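Local structure of hypothetical protein Atu2327 (Agrobacterium tumefaciens, 2O8I) at residues L35-H41 against L158-E164. The protein is of unknown function but probably decarboxylates 2-oxo-4-hydroxy-4-carboxy-5-ureidoimidazoline (OHCU) in the breakdown of urate. Sequence-based numbering, arbitrary orientation.
Sequences LTAKAVH and LASMLPE
Ala37 and Lys38, in the first turn of helix 37-50, donate their backbone N-H groups to the carbonyls of Pro163 and Glu164, in the tail that follows helix 139-161. Ala37 N lies 2.8 Å from Pro163 O and is tilted 17° from the carbonyl plane. Lys38 N lies 2.9 Å from Glu164 O, in the carbonyl plane. The next N-H is taken from within the turn. Thr36 is the N-cap, and its OG1 accepts from Ala39 N at 3.0 Å. A chi1 of 67° sets this hydroxyl between the backbone N and the carbonyl carbon, from where it makes the capping bond. The side chain of Glu164 sets off away from residues 35-41, and it is the backbone carbonyl that makes the bond. Pro163 CD rests on Leu35 O.

Next to these bonds, the Ala37 methyl faces Leu158 and Ala159. Its CB is 4.0 Å from Leu158 CB and also touches Ala159. Leu158 splits its two methyls. CD2 meets Val40 CG1 at 3.8 Å, while CD1 reaches His41 CA and lies at the edge of the imidazole, near its plane. Val40 CG2 meets Leu162 CD1, also at 3.8 Å. Both leucines cross the valine at about a right angle. Val40 CG1 is anti to the backbone N (chi1 177°), which turns one methyl to each leucine. Phe11 of helix 4-11 also packs on Leu158 and Leu162. His41 NE2 is hydrogen-bonded to Glu151 O, which ties helix 37-50 to helix 139-161 itself. Pro163 touches Pro94 of the second subunit.

The C-terminal tail thus supplies two acceptors to the N-H groups that a helix start cannot satisfy internally. Threonine capping completes the set for Ala37, Lys38 and Ala39. The start of helix 37-50 is joined to the tail after helix 139-161, beside apolar contacts of Ala37 and Val40 with Leu158 and Leu162.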
loop_
_atom_site.group_PDB
_atom_site.type_symbol
_atom_site.label_atom_id
_atom_site.label_comp_id
_atom_site.label_asym_id
_atom_site.label_seq_id
_atom_site.Cartn_x
_atom_site.Cartn_y
_atom_site.Cartn_z
ATOM N N LEU A 35 10.817 -7.068 21.050
ATOM C CA LEU A 35 10.196 -6.335 19.959
ATOM C C LEU A 35 11.237 -5.440 19.274
ATOM O O LEU A 35 11.338 -4.222 19.531
ATOM C CB LEU A 35 8.960 -5.569 20.424
ATOM C CG LEU A 35 7.784 -6.422 20.882
ATOM C CD1 LEU A 35 6.744 -5.542 21.501
ATOM C CD2 LEU A 35 7.228 -7.261 19.785
ATOM N N THR A 36 12.033 -6.095 18.438
ATOM C CA THR A 36 13.051 -5.452 17.657
ATOM C C THR A 36 12.821 -5.910 16.239
ATOM O O THR A 36 12.243 -6.974 16.020
ATOM C CB THR A 36 14.506 -5.834 18.093
ATOM O OG1 THR A 36 14.753 -7.215 17.812
ATOM C CG2 THR A 36 14.746 -5.538 19.534
ATOM N N ALA A 37 13.269 -5.113 15.278
ATOM C CA ALA A 37 13.183 -5.520 13.902
ATOM C C ALA A 37 13.898 -6.842 13.680
ATOM O O ALA A 37 13.322 -7.685 13.044
ATOM C CB ALA A 37 13.734 -4.457 12.990
ATOM N N LYS A 38 15.114 -7.052 14.214
ATOM C CA LYS A 38 15.829 -8.337 14.047
ATOM C C LYS A 38 15.022 -9.527 14.519
ATOM O O LYS A 38 14.800 -10.476 13.744
ATOM C CB LYS A 38 17.180 -8.336 14.751
ATOM C CG LYS A 38 18.323 -7.843 13.833
ATOM C CD LYS A 38 19.766 -8.083 14.478
ATOM C CE LYS A 38 20.234 -9.623 14.475
ATOM N NZ LYS A 38 19.826 -10.403 15.728
ATOM N N ALA A 39 14.565 -9.471 15.777
ATOM C CA ALA A 39 13.774 -10.553 16.359
ATOM C C ALA A 39 12.506 -10.799 15.557
ATOM O O ALA A 39 12.311 -11.883 15.051
ATOM C CB ALA A 39 13.450 -10.288 17.819
ATOM N N VAL A 40 11.661 -9.787 15.380
ATOM C CA VAL A 40 10.358 -10.010 14.735
ATOM C C VAL A 40 10.539 -10.444 13.268
ATOM O O VAL A 40 9.791 -11.304 12.761
ATOM C CB VAL A 40 9.435 -8.773 14.834
ATOM C CG1 VAL A 40 8.148 -9.010 14.108
ATOM C CG2 VAL A 40 9.166 -8.398 16.282
ATOM N N HIS A 41 11.528 -9.874 12.586
ATOM C CA HIS A 41 11.799 -10.261 11.210
ATOM C C HIS A 41 12.235 -11.719 11.107
ATOM O O HIS A 41 11.785 -12.417 10.192
ATOM C CB HIS A 41 12.880 -9.375 10.624
ATOM C CG HIS A 41 13.180 -9.646 9.182
ATOM N ND1 HIS A 41 14.239 -10.440 8.778
ATOM C CD2 HIS A 41 12.600 -9.180 8.047
ATOM C CE1 HIS A 41 14.289 -10.464 7.456
ATOM N NE2 HIS A 41 13.303 -9.710 6.991
ATOM N N LEU A 158 9.695 -3.367 9.186
ATOM C CA LEU A 158 9.984 -3.565 10.614
ATOM C C LEU A 158 11.007 -2.607 11.189
ATOM O O LEU A 158 10.782 -2.072 12.273
ATOM C CB LEU A 158 10.382 -4.994 10.887
ATOM C CG LEU A 158 9.193 -5.953 10.774
ATOM C CD1 LEU A 158 9.709 -7.364 10.565
ATOM C CD2 LEU A 158 8.309 -5.842 12.017
ATOM N N ALA A 159 12.091 -2.337 10.448
ATOM C CA ALA A 159 13.062 -1.324 10.865
ATOM C C ALA A 159 12.491 0.099 11.045
ATOM O O ALA A 159 13.046 0.888 11.801
ATOM C CB ALA A 159 14.254 -1.314 9.945
ATOM N N SER A 160 11.402 0.455 10.364
ATOM C CA SER A 160 10.809 1.781 10.598
ATOM C C SER A 160 9.906 1.803 11.844
ATOM O O SER A 160 9.696 2.864 12.435
ATOM C CB SER A 160 10.050 2.307 9.372
ATOM O OG SER A 160 8.943 1.463 9.051
HETATM N N MSE A 161 9.400 0.637 12.234
HETATM C CA MSE A 161 8.463 0.508 13.320
HETATM C C MSE A 161 9.078 0.139 14.664
HETATM O O MSE A 161 8.402 0.230 15.673
HETATM C CB MSE A 161 7.537 -0.635 13.033
HETATM C CG MSE A 161 6.415 -0.403 12.104
HETATM SE SE MSE A 161 5.830 -2.259 11.669
HETATM C CE MSE A 161 6.349 -2.366 9.790
ATOM N N LEU A 162 10.316 -0.345 14.674
ATOM C CA LEU A 162 10.859 -1.028 15.849
ATOM C C LEU A 162 12.319 -0.647 16.042
ATOM O O LEU A 162 12.959 -0.289 15.079
ATOM C CB LEU A 162 10.724 -2.549 15.657
ATOM C CG LEU A 162 9.331 -3.184 15.773
ATOM C CD1 LEU A 162 9.336 -4.660 15.589
ATOM C CD2 LEU A 162 8.662 -2.864 17.080
ATOM N N PRO A 163 12.871 -0.759 17.259
ATOM C CA PRO A 163 14.328 -0.576 17.288
ATOM C C PRO A 163 14.943 -1.789 16.602
ATOM O O PRO A 163 14.296 -2.850 16.526
ATOM C CB PRO A 163 14.677 -0.569 18.790
ATOM C CG PRO A 163 13.386 -0.554 19.534
ATOM C CD PRO A 163 12.336 -1.099 18.591
ATOM N N GLU A 164 16.155 -1.647 16.079
ATOM C CA GLU A 164 16.704 -2.698 15.212
ATOM C C GLU A 164 17.148 -3.970 15.931
ATOM O O GLU A 164 16.824 -5.063 15.469
ATOM C CB GLU A 164 17.811 -2.150 14.315
ATOM C CG GLU A 164 17.259 -1.433 13.063
ATOM C CD GLU A 164 18.370 -0.924 12.157
ATOM O OE1 GLU A 164 19.532 -1.360 12.406
ATOM O OE2 GLU A 164 18.084 -0.098 11.226
#